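Local coordinates for protein small ribosomal subunit biogenesis GTPase RsgA (Thermotoga maritima, PDB 1U0L) that probably assists late maturation of the 30S ribosomal subunit as a zinc-containing, circularly permuted GTPase that hydrolyses GTP slowly and is stimulated by the ribosomal subunit, at residues 133-136 / 137-140. Numbering follows the deposited sequence.
Sequences LRKV and RELE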
ATOM      1  N   LEU A 133      -5.665  -3.006  25.101  1.00 27.35           N
ATOM      2  CA  LEU A 133      -5.143  -4.293  24.697  1.00 24.28           C
ATOM      3  C   LEU A 133      -6.248  -5.239  24.293  1.00 24.49           C
ATOM      4  O   LEU A 133      -6.070  -6.076  23.415  1.00 25.05           O
ATOM      5  CB  LEU A 133      -4.316  -4.892  25.820  1.00 16.89           C
ATOM      6  CG  LEU A 133      -2.987  -4.163  25.968  1.00 14.53           C
ATOM      7  CD1 LEU A 133      -2.158  -4.920  26.946  1.00 16.49           C
ATOM      8  CD2 LEU A 133      -2.252  -4.057  24.626  1.00 11.82           C
ATOM      9  N   ARG A 134      -7.398  -5.102  24.932  1.00 26.27           N
ATOM     10  CA  ARG A 134      -8.523  -5.950  24.609  1.00 28.10           C
ATOM     11  C   ARG A 134      -8.948  -5.633  23.172  1.00 27.44           C
ATOM     12  O   ARG A 134      -9.220  -6.538  22.372  1.00 28.05           O
ATOM     13  CB  ARG A 134      -9.664  -5.686  25.584  1.00 39.97           C
ATOM     14  CG  ARG A 134     -10.697  -6.788  25.613  1.00 49.77           C
ATOM     15  CD  ARG A 134     -11.844  -6.409  26.512  1.00 54.45           C
ATOM     16  NE  ARG A 134     -11.333  -5.939  27.789  1.00 57.81           N
ATOM     17  CZ  ARG A 134     -11.985  -5.096  28.576  1.00 58.28           C
ATOM     18  NH1 ARG A 134     -13.177  -4.645  28.200  1.00 55.33           N
ATOM     19  NH2 ARG A 134     -11.434  -4.696  29.723  1.00 58.30           N
ATOM     20  N   LYS A 135      -8.995  -4.341  22.845  1.00 19.72           N
ATOM     21  CA  LYS A 135      -9.364  -3.910  21.507  1.00 18.83           C
ATOM     22  C   LYS A 135      -8.325  -4.425  20.508  1.00 17.62           C
ATOM     23  O   LYS A 135      -8.643  -4.714  19.348  1.00 16.71           O
ATOM     24  CB  LYS A 135      -9.466  -2.387  21.443  1.00 40.21           C
ATOM     25  CG  LYS A 135     -10.791  -1.850  21.957  1.00 48.46           C
ATOM     26  CD  LYS A 135     -10.633  -1.063  23.258  1.00 55.34           C
ATOM     27  CE  LYS A 135      -9.926   0.291  23.033  1.00 58.45           C
ATOM     28  NZ  LYS A 135      -9.729   1.094  24.290  1.00 55.20           N
ATOM     29  N   VAL A 136      -7.080  -4.533  20.960  1.00 22.66           N
ATOM     30  CA  VAL A 136      -6.028  -5.049  20.107  1.00 21.72           C
ATOM     31  C   VAL A 136      -6.362  -6.501  19.814  1.00 22.69           C
ATOM     32  O   VAL A 136      -6.447  -6.896  18.651  1.00 20.91           O
ATOM     33  CB  VAL A 136      -4.635  -4.986  20.787  1.00 19.01           C
ATOM     34  CG1 VAL A 136      -3.620  -5.845  19.998  1.00 15.37           C
ATOM     35  CG2 VAL A 136      -4.158  -3.524  20.862  1.00 17.64           C
ATOM     36  N   ARG A 137      -6.569  -7.291  20.862  1.00 24.82           N
ATOM     37  CA  ARG A 137      -6.894  -8.702  20.674  1.00 28.81           C
ATOM     38  C   ARG A 137      -8.103  -8.888  19.761  1.00 29.90           C
ATOM     39  O   ARG A 137      -8.306  -9.970  19.204  1.00 31.11           O
ATOM     40  CB  ARG A 137      -7.142  -9.390  22.014  1.00 48.24           C
ATOM     41  CG  ARG A 137      -6.068 -10.418  22.366  1.00 53.74           C
ATOM     42  CD  ARG A 137      -6.273 -11.041  23.751  1.00 61.18           C
ATOM     43  NE  ARG A 137      -6.243 -10.053  24.839  1.00 67.60           N
ATOM     44  CZ  ARG A 137      -7.307  -9.673  25.552  1.00 68.27           C
ATOM     45  NH1 ARG A 137      -8.511 -10.196  25.311  1.00 63.55           N
ATOM     46  NH2 ARG A 137      -7.163  -8.763  26.511  1.00 67.49           N
ATOM     47  N   GLU A 138      -8.898  -7.834  19.594  1.00 31.15           N
ATOM     48  CA  GLU A 138     -10.074  -7.911  18.729  1.00 30.61           C
ATOM     49  C   GLU A 138      -9.684  -7.688  17.277  1.00 28.89           C
ATOM     50  O   GLU A 138     -10.362  -8.152  16.362  1.00 26.43           O
ATOM     51  CB  GLU A 138     -11.117  -6.864  19.129  1.00 39.30           C
ATOM     52  CG  GLU A 138     -11.661  -7.034  20.518  1.00 45.52           C
ATOM     53  CD  GLU A 138     -12.949  -6.280  20.712  1.00 50.06           C
ATOM     54  OE1 GLU A 138     -12.917  -5.040  20.573  1.00 54.45           O
ATOM     55  OE2 GLU A 138     -13.989  -6.922  20.994  1.00 51.83           O
ATOM     56  N   LEU A 139      -8.601  -6.948  17.077  1.00 33.23           N
ATOM     57  CA  LEU A 139      -8.121  -6.666  15.742  1.00 34.03           C
ATOM     58  C   LEU A 139      -7.442  -7.918  15.239  1.00 34.65           C
ATOM     59  O   LEU A 139      -7.647  -8.331  14.096  1.00 36.31           O
ATOM     60  CB  LEU A 139      -7.151  -5.482  15.765  1.00 24.49           C
ATOM     61  CG  LEU A 139      -7.805  -4.094  15.799  1.00 23.60           C
ATOM     62  CD1 LEU A 139      -6.750  -3.066  16.142  1.00 21.53           C
ATOM     63  CD2 LEU A 139      -8.470  -3.770  14.456  1.00 18.33           C
ATOM     64  N   GLU A 140      -6.637  -8.528  16.099  1.00 34.76           N
ATOM     65  CA  GLU A 140      -5.954  -9.755  15.737  1.00 36.30           C
ATOM     66  C   GLU A 140      -7.061 -10.780  15.488  1.00 37.11           C
ATOM     67  O   GLU A 140      -7.043 -11.524  14.506  1.00 38.25           O
ATOM     68  CB  GLU A 140      -5.045 -10.198  16.883  1.00 33.92           C
ATOM     69  CG  GLU A 140      -4.207  -9.056  17.407  1.00 36.82           C
ATOM     70  CD  GLU A 140      -3.144  -9.472  18.402  1.00 38.41           C
ATOM     71  OE1 GLU A 140      -3.475 -10.122  19.422  1.00 39.86           O
ATOM     72  OE2 GLU A 140      -1.968  -9.128  18.160  1.00 39.57           O
TER
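With chi1 at -162°, Arg134 sets CG opposite its own backbone N and beside its carbonyl carbon, and Arg137, three residues on, bends at chi3 so that its guanidinium folds back along the helix to meet it. The evidence for this meeting is van der Waals contact of the guanidinium with two carbons of Arg134: Arg137 NH2 lies 3.7 Å from Arg134 CA, and Arg137 NH1 reaches Arg134 CG at 4.1 Å. One face of the Arg137 guanidinium looks onto Arg134 CA and the carbonyl oxygen of Leu133. The two guanidinium planes are inclined by 38° and the charged groups stay apart, with Arg134 NE 5.2 Å from Arg137 NH2; Arg134 instead turns its NH2 to a salt bridge with Asp131.

Val136 and Glu140, one turn apart, meet through Val136 CG1 and Glu140 CD at 4.0 Å, a methyl against the carboxylate carbon, while Glu140 OE2 is salt-bridged to Lys151. Glu138 OE1 lies 3.8 Å from Lys135 CA and also near its CG, and the lysine ammonium is paired with Asp132.

The backbone shows the i to i+4 pattern of an alpha-helix. Arg137 N donates to Leu133 O at 2.9 Å and Glu140 N to Val136 O at 3.0 Å, both nearly straight. Leu139 N makes an i to i+3 bond to Val136 O alongside a weak i to i+4 bond to Lys135 O.

Both segments belong to helix 130-143, the crossover of the beta-alpha-beta unit formed with the parallel strands 117-122 and 149-151 in the GTPase domain. Its arginines are exposed, whereas the buried Val136 and Leu139 pack on Val94, in the loop between strand 87-92 and helix 101-113, and Lys151 ties Glu140 to strand 149-151.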